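Local coordinates for protein similar to metal-dependent hydrolase (Staphylococcus aureus subsp. aureus Mu50, PDB 3ESH) that probably acts as a metal-dependent hydrolase of the metallo-beta-lactamase superfamily, at residues 72-75 against 76-80; 138-142 against 143-147; 208-211 against 212-215. One frame throughout, in Å; residues are numbered along the deposited sequence.

Contact 1. Residues 72-75 against 76-80; sequences SEKQ and LRNFG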
loop_
_atom_site.group_PDB
_atom_site.type_symbol
_atom_site.label_atom_id
_atom_site.label_comp_id
_atom_site.label_asym_id
_atom_site.label_seq_id
_atom_site.Cartn_x
_atom_site.Cartn_y
_atom_site.Cartn_z
ATOM N N SER A 72 16.215 -6.031 35.596
ATOM C CA SER A 72 16.040 -6.763 36.836
ATOM C C SER A 72 17.200 -7.740 36.983
ATOM O O SER A 72 18.115 -7.776 36.154
ATOM C CB SER A 72 14.728 -7.541 36.815
ATOM O OG SER A 72 14.888 -8.764 36.114
ATOM N N GLU A 73 17.151 -8.539 38.041
ATOM C CA GLU A 73 18.192 -9.519 38.307
ATOM C C GLU A 73 18.048 -10.648 37.302
ATOM O O GLU A 73 19.039 -11.192 36.817
ATOM C CB GLU A 73 18.034 -10.058 39.727
ATOM C CG GLU A 73 19.304 -10.036 40.567
ATOM C CD GLU A 73 20.032 -8.697 40.521
ATOM O OE1 GLU A 73 19.356 -7.644 40.480
ATOM O OE2 GLU A 73 21.284 -8.703 40.540
ATOM N N LYS A 74 16.805 -10.984 36.980
ATOM C CA LYS A 74 16.527 -12.043 36.035
ATOM C C LYS A 74 16.933 -11.626 34.628
ATOM O O LYS A 74 17.410 -12.445 33.838
ATOM C CB LYS A 74 15.042 -12.392 36.062
ATOM C CG LYS A 74 14.690 -13.629 35.268
ATOM C CD LYS A 74 13.230 -13.994 35.455
ATOM C CE LYS A 74 12.870 -15.266 34.705
ATOM N NZ LYS A 74 11.455 -15.647 34.962
ATOM N N GLN A 75 16.742 -10.352 34.308
ATOM C CA GLN A 75 17.106 -9.866 32.984
ATOM C C GLN A 75 18.619 -9.719 32.867
ATOM O O GLN A 75 19.183 -9.995 31.816
ATOM C CB GLN A 75 16.402 -8.540 32.688
ATOM C CG GLN A 75 14.890 -8.682 32.610
ATOM C CD GLN A 75 14.197 -7.396 32.229
ATOM O OE1 GLN A 75 14.434 -6.347 32.819
ATOM N NE2 GLN A 75 13.324 -7.473 31.239
ATOM N N LEU A 76 19.280 -9.298 33.940
ATOM C CA LEU A 76 20.724 -9.158 33.886
ATOM C C LEU A 76 21.333 -10.519 33.545
ATOM O O LEU A 76 22.222 -10.618 32.702
ATOM C CB LEU A 76 21.278 -8.642 35.212
ATOM C CG LEU A 76 21.021 -7.174 35.563
ATOM C CD1 LEU A 76 21.574 -6.873 36.942
ATOM C CD2 LEU A 76 21.670 -6.273 34.546
ATOM N N ARG A 77 20.845 -11.572 34.186
ATOM C CA ARG A 77 21.357 -12.907 33.916
ATOM C C ARG A 77 20.975 -13.417 32.520
ATOM O O ARG A 77 21.828 -13.878 31.763
ATOM C CB ARG A 77 20.857 -13.905 34.972
ATOM C CG ARG A 77 21.536 -13.788 36.326
ATOM C CD ARG A 77 21.424 -15.100 37.100
ATOM N NE ARG A 77 20.039 -15.454 37.389
ATOM C CZ ARG A 77 19.269 -14.804 38.256
ATOM N NH1 ARG A 77 19.754 -13.764 38.923
ATOM N NH2 ARG A 77 18.013 -15.192 38.453
ATOM N N ASN A 78 19.692 -13.342 32.184
ATOM C CA ASN A 78 19.226 -13.802 30.888
ATOM C C ASN A 78 19.885 -13.063 29.723
ATOM O O ASN A 78 20.004 -13.616 28.626
ATOM C CB ASN A 78 17.710 -13.631 30.765
ATOM C CG ASN A 78 16.941 -14.388 31.833
ATOM O OD1 ASN A 78 17.476 -15.282 32.493
ATOM N ND2 ASN A 78 15.668 -14.040 31.999
ATOM N N PHE A 79 20.304 -11.818 29.949
ATOM C CA PHE A 79 20.916 -11.020 28.888
ATOM C C PHE A 79 22.438 -10.918 28.948
ATOM O O PHE A 79 23.038 -10.087 28.270
ATOM C CB PHE A 79 20.310 -9.621 28.871
ATOM C CG PHE A 79 18.891 -9.588 28.405
ATOM C CD1 PHE A 79 18.547 -10.084 27.156
ATOM C CD2 PHE A 79 17.891 -9.050 29.211
ATOM C CE1 PHE A 79 17.228 -10.045 26.712
ATOM C CE2 PHE A 79 16.567 -9.009 28.773
ATOM C CZ PHE A 79 16.238 -9.508 27.520
ATOM N N GLY A 80 23.045 -11.768 29.770
ATOM C CA GLY A 80 24.485 -11.810 29.899
ATOM C C GLY A 80 25.196 -10.504 30.172
ATOM O O GLY A 80 26.254 -10.233 29.602
#
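Gln75, in the short helix 73-78, meets Phe79, the first residue beyond it; the helix opens with a capping box and ends in a Schellman motif. The Phe79 ring turns back along the helix, bringing CD2 to 3.8 Å from Gln75 CB and approaching the Gln75 carbonyl oxygen obliquely. That same oxygen accepts the backbone N of Phe79 at 2.8 Å, so ring and peptide gather round one acceptor. Phe111 and Trp153 also pack against the ring.

The rest of Gln75 runs the other way. With CG anti to its carbonyl carbon (chi1 -65°) and the chain extended beyond, it reaches back toward the start of the helix, where OE1 takes a weak bond from Ser72 N at 3.3 Å. The stronger partner of OE1 is Lys155 NZ. In return, Ser72 OG accepts Gln75 N at 3.0 Å with an N-H...O angle of 159°, and these reciprocal bonds complete the box.

On other sides of the helix, side chains lie against neighbours about one turn away. Leu76 lies over the carbonyl oxygen of Ser72, which also receives Leu76 N at 2.9 Å, while CD1 extends toward the Glu73 carboxylate. Arg77 bends at its third torsion and lays one guanidinium face toward Lys74 CA. Its plane is 45° from that of the Glu73 carboxylate, and Glu73 OE2 stays 5.5 Å from Arg77 NH1, so the opposite charges could attract only at a distance. Gly80, with positive phi, completes the Schellman turn, in which Val81 N bonds to Leu76 O and Gly80 N reaches Arg77 O at 3.1 Å.

Contact 2. Residues 138-142 against 143-147; sequences WHEFI and APNIR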
loop_
_atom_site.group_PDB
_atom_site.type_symbol
_atom_site.label_atom_id
_atom_site.label_comp_id
_atom_site.label_asym_id
_atom_site.label_seq_id
_atom_site.Cartn_x
_atom_site.Cartn_y
_atom_site.Cartn_z
ATOM N N TRP A 138 8.687 5.328 17.656
ATOM C CA TRP A 138 8.107 5.761 18.923
ATOM C C TRP A 138 6.710 5.171 19.149
ATOM O O TRP A 138 6.391 4.695 20.251
ATOM C CB TRP A 138 8.061 7.285 18.957
ATOM C CG TRP A 138 7.433 7.817 20.170
ATOM C CD1 TRP A 138 6.184 8.366 20.273
ATOM C CD2 TRP A 138 7.956 7.756 21.508
ATOM N NE1 TRP A 138 5.896 8.633 21.594
ATOM C CE2 TRP A 138 6.962 8.269 22.369
ATOM C CE3 TRP A 138 9.167 7.311 22.059
ATOM C CZ2 TRP A 138 7.141 8.348 23.753
ATOM C CZ3 TRP A 138 9.346 7.389 23.438
ATOM C CH2 TRP A 138 8.335 7.901 24.270
ATOM N N HIS A 139 5.887 5.201 18.099
ATOM C CA HIS A 139 4.516 4.663 18.156
ATOM C C HIS A 139 4.508 3.189 18.546
ATOM O O HIS A 139 3.675 2.747 19.340
ATOM C CB HIS A 139 3.808 4.804 16.807
ATOM C CG HIS A 139 3.393 6.201 16.472
ATOM N ND1 HIS A 139 2.838 6.542 15.255
ATOM C CD2 HIS A 139 3.431 7.344 17.202
ATOM C CE1 HIS A 139 2.552 7.832 15.249
ATOM N NE2 HIS A 139 2.902 8.339 16.417
ATOM N N GLU A 140 5.429 2.418 17.979
ATOM C CA GLU A 140 5.471 1.009 18.317
ATOM C C GLU A 140 6.089 0.826 19.704
ATOM O O GLU A 140 5.731 -0.088 20.447
ATOM C CB GLU A 140 6.252 0.208 17.263
ATOM C CG GLU A 140 6.400 -1.257 17.665
ATOM C CD GLU A 140 6.872 -2.164 16.539
ATOM O OE1 GLU A 140 7.558 -1.675 15.620
ATOM O OE2 GLU A 140 6.564 -3.377 16.593
ATOM N N PHE A 141 7.018 1.702 20.050
ATOM C CA PHE A 141 7.660 1.619 21.350
ATOM C C PHE A 141 6.620 1.672 22.483
ATOM O O PHE A 141 6.732 0.939 23.467
ATOM C CB PHE A 141 8.663 2.759 21.522
ATOM C CG PHE A 141 9.103 2.948 22.935
ATOM C CD1 PHE A 141 9.829 1.954 23.583
ATOM C CD2 PHE A 141 8.762 4.104 23.633
ATOM C CE1 PHE A 141 10.213 2.104 24.914
ATOM C CE2 PHE A 141 9.138 4.266 24.969
ATOM C CZ PHE A 141 9.865 3.267 25.611
ATOM N N ILE A 142 5.613 2.530 22.338
ATOM C CA ILE A 142 4.588 2.651 23.363
ATOM C C ILE A 142 3.417 1.720 23.123
ATOM O O ILE A 142 2.608 1.508 24.015
ATOM C CB ILE A 142 4.049 4.105 23.493
ATOM C CG1 ILE A 142 3.405 4.547 22.194
ATOM C CG2 ILE A 142 5.183 5.057 23.883
ATOM C CD1 ILE A 142 2.795 5.932 22.278
ATOM N N ALA A 143 3.324 1.172 21.914
ATOM C CA ALA A 143 2.255 0.228 21.563
ATOM C C ALA A 143 2.877 -0.971 20.845
ATOM O O ALA A 143 2.629 -1.195 19.667
ATOM C CB ALA A 143 1.210 0.908 20.655
ATOM N N PRO A 144 3.700 -1.749 21.556
ATOM C CA PRO A 144 4.347 -2.917 20.957
ATOM C C PRO A 144 3.410 -4.106 20.773
ATOM O O PRO A 144 2.474 -4.268 21.546
ATOM C CB PRO A 144 5.469 -3.220 21.949
ATOM C CG PRO A 144 4.799 -2.876 23.279
ATOM C CD PRO A 144 4.102 -1.581 22.967
ATOM N N ASN A 145 3.686 -4.931 19.759
ATOM C CA ASN A 145 2.900 -6.135 19.464
ATOM C C ASN A 145 3.443 -7.338 20.265
ATOM O O ASN A 145 4.396 -7.180 21.012
ATOM C CB ASN A 145 2.936 -6.409 17.954
ATOM C CG ASN A 145 4.358 -6.469 17.408
ATOM O OD1 ASN A 145 4.714 -5.771 16.451
ATOM N ND2 ASN A 145 5.178 -7.302 18.022
ATOM N N ILE A 146 2.852 -8.529 20.107
ATOM C CA ILE A 146 3.305 -9.703 20.874
ATOM C C ILE A 146 4.755 -10.082 20.679
ATOM O O ILE A 146 5.312 -10.825 21.489
ATOM C CB ILE A 146 2.475 -10.984 20.622
ATOM C CG1 ILE A 146 2.415 -11.304 19.132
ATOM C CG2 ILE A 146 1.111 -10.850 21.290
ATOM C CD1 ILE A 146 1.728 -12.632 18.844
ATOM N N ARG A 147 5.369 -9.580 19.616
ATOM C CA ARG A 147 6.767 -9.855 19.362
ATOM C C ARG A 147 7.700 -8.740 19.850
ATOM O O ARG A 147 8.687 -9.027 20.516
ATOM C CB ARG A 147 7.013 -10.121 17.866
ATOM C CG ARG A 147 8.471 -9.979 17.464
ATOM C CD ARG A 147 8.796 -10.706 16.170
ATOM N NE ARG A 147 10.026 -10.209 15.559
ATOM C CZ ARG A 147 10.875 -10.963 14.869
ATOM N NH1 ARG A 147 10.623 -12.257 14.712
ATOM N NH2 ARG A 147 11.962 -10.417 14.322
#
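The Glu140 carboxylate and the Asn145 side-chain amide confront each other with their planes 66° apart, OE2 being the carboxylate oxygen that faces the amide. A second flat group, the Trp138 indole, carries Ile142 CG2 over one face, shifted toward the rim; Leu164 and Leu166 of strand 164-167 also touch this ring. Glu140 gets to Asn145 because its CG stands opposite the backbone N (chi1 175°) and the chain continues extended past the turn. The firm partner of Glu140 OE2 is Ser148 OG, which bonds to Asn145 N as well, so one hydroxyl links the acid to the loop.

On the backbone, Ala143 N makes two weak bonds, to His139 O at 3.0 Å and to Glu140 O at 3.1 Å. Ala143 CB sits 3.3 Å from His139 O. Next comes Pro144, whose N lies 2.8 Å from Glu140 O but has no hydrogen to give, while its CD rests 3.4 Å from Ile142 C. Other copies of the protein approach this region: Ala143 packs on Pro144 of the third subunit, and His139 NE2 bonds to Glu234 of the fourth. The arrangement is a helix C-terminal exit with a proline in the following loop, here leading from helix 135-142 toward strand 164-167 of the metallo-beta-lactamase fold.

Contact 3. Residues 208-211 against 212-215; sequences FPTT and AHKN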
loop_
_atom_site.group_PDB
_atom_site.type_symbol
_atom_site.label_atom_id
_atom_site.label_comp_id
_atom_site.label_asym_id
_atom_site.label_seq_id
_atom_site.Cartn_x
_atom_site.Cartn_y
_atom_site.Cartn_z
ATOM N N PHE A 208 23.587 -2.824 10.634
ATOM C CA PHE A 208 24.998 -3.141 10.425
ATOM C C PHE A 208 25.574 -3.158 11.844
ATOM O O PHE A 208 26.418 -2.337 12.197
ATOM C CB PHE A 208 25.676 -2.057 9.581
ATOM C CG PHE A 208 27.048 -2.447 9.060
ATOM C CD1 PHE A 208 27.776 -1.566 8.259
ATOM C CD2 PHE A 208 27.609 -3.691 9.360
ATOM C CE1 PHE A 208 29.040 -1.916 7.762
ATOM C CE2 PHE A 208 28.865 -4.048 8.868
ATOM C CZ PHE A 208 29.582 -3.155 8.069
ATOM N N PRO A 209 25.115 -4.110 12.678
ATOM C CA PRO A 209 25.506 -4.302 14.080
ATOM C C PRO A 209 26.998 -4.358 14.363
ATOM O O PRO A 209 27.513 -3.596 15.179
ATOM C CB PRO A 209 24.813 -5.609 14.464
ATOM C CG PRO A 209 23.697 -5.725 13.491
ATOM C CD PRO A 209 24.323 -5.259 12.216
ATOM N N THR A 210 27.672 -5.283 13.701
ATOM C CA THR A 210 29.106 -5.473 13.871
ATOM C C THR A 210 29.773 -5.618 12.515
ATOM O O THR A 210 29.099 -5.762 11.498
ATOM C CB THR A 210 29.403 -6.754 14.678
ATOM O OG1 THR A 210 29.080 -7.909 13.888
ATOM C CG2 THR A 210 28.570 -6.780 15.942
ATOM N N THR A 211 31.100 -5.593 12.513
ATOM C CA THR A 211 31.859 -5.733 11.282
ATOM C C THR A 211 31.585 -7.061 10.598
ATOM O O THR A 211 31.814 -7.208 9.402
ATOM C CB THR A 211 33.352 -5.626 11.548
ATOM O OG1 THR A 211 33.716 -6.570 12.555
ATOM C CG2 THR A 211 33.716 -4.216 12.007
ATOM N N ALA A 212 31.081 -8.029 11.348
ATOM C CA ALA A 212 30.780 -9.335 10.774
ATOM C C ALA A 212 29.475 -9.340 9.966
ATOM O O ALA A 212 29.167 -10.324 9.298
ATOM C CB ALA A 212 30.712 -10.386 11.870
ATOM N N HIS A 213 28.718 -8.244 10.029
ATOM C CA HIS A 213 27.468 -8.145 9.295
ATOM C C HIS A 213 27.580 -7.314 8.012
ATOM O O HIS A 213 26.576 -6.850 7.476
ATOM C CB HIS A 213 26.369 -7.553 10.180
ATOM C CG HIS A 213 25.982 -8.432 11.329
ATOM N ND1 HIS A 213 26.680 -8.456 12.515
ATOM C CD2 HIS A 213 24.985 -9.340 11.458
ATOM C CE1 HIS A 213 26.129 -9.341 13.330
ATOM N NE2 HIS A 213 25.101 -9.887 12.710
ATOM N N LYS A 214 28.798 -7.140 7.516
ATOM C CA LYS A 214 28.995 -6.361 6.309
ATOM C C LYS A 214 28.267 -6.930 5.092
ATOM O O LYS A 214 27.758 -6.176 4.267
ATOM C CB LYS A 214 30.476 -6.226 5.984
ATOM C CG LYS A 214 30.718 -5.218 4.909
ATOM C CD LYS A 214 32.110 -5.316 4.339
ATOM C CE LYS A 214 32.207 -4.494 3.075
ATOM N NZ LYS A 214 33.452 -4.818 2.320
ATOM N N ASN A 215 28.227 -8.252 4.961
ATOM C CA ASN A 215 27.525 -8.857 3.827
ATOM C C ASN A 215 26.044 -8.478 3.966
ATOM O O ASN A 215 25.409 -8.783 4.970
ATOM C CB ASN A 215 27.670 -10.377 3.853
ATOM C CG ASN A 215 27.065 -11.044 2.627
ATOM O OD1 ASN A 215 25.954 -10.709 2.206
ATOM N ND2 ASN A 215 27.795 -12.006 2.053
#
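The chain from Thr210 to His213 makes a type I turn, with Thr211 and Ala212 at its corners and His213 N donating to Thr210 O at 2.9 Å. Thr210 OG1 reinforces it as an ST turn, accepting Ala212 N at 3.2 Å. The hydroxyl can do so because it sits between its own backbone N and carbonyl carbon (chi1 70°). It also pairs with His213 ND1 at 2.8 Å, meeting the imidazole at its edge and near its plane.

The face of that ring is used differently. The Pro209 and His213 side chains cross at about a right angle, and Pro209 CD, over the ring face, forms a CH-pi contact 4.1 Å from the His213 ring centroid, 29° off the normal. With NE2 bonded to Met23 O, the imidazole is held at both nitrogens, and Phe24 stacks with it as well.

Beside the turn, Phe208 and Lys214 lie side by side and point the same way. Phe208 CE2 is 3.4 Å from Lys214 N, and CZ is 3.8 Å from Lys214 CB. The ammonium end of Lys214 goes on to a cation-pi contact with Tyr260.

This loop between strand 199-203 and helix 226-242 packs on both sheet and helix: Phe208 meets Phe247 of strand 246-248 and Ile237 of the helix, Lys214 touches Ile241, and Lys233 NZ bonds to the carbonyl oxygens of His213 and Asn215.

From the N terminus the three contacts come in series, none enclosing or crossing another, and each joins directly consecutive residues, so no long loop is closed. Contact 1 comprises helix 73-78 and its two ends, after strand 59-61. Contact 2 follows strand 130-134, at the exit of helix 135-142 toward strand 164-167, outermost of that mixed sheet within the chain. Contact 3 lies past strand 199-203 of the second mixed sheet, ahead of helix 226-242. Their centres are about 22 Å apart for contacts 1 and 2, and about 26 Å for either with contact 3. Contacts 1 and 2 are at the surface, the latter reached by other subunits, whereas 208-215 is partly buried.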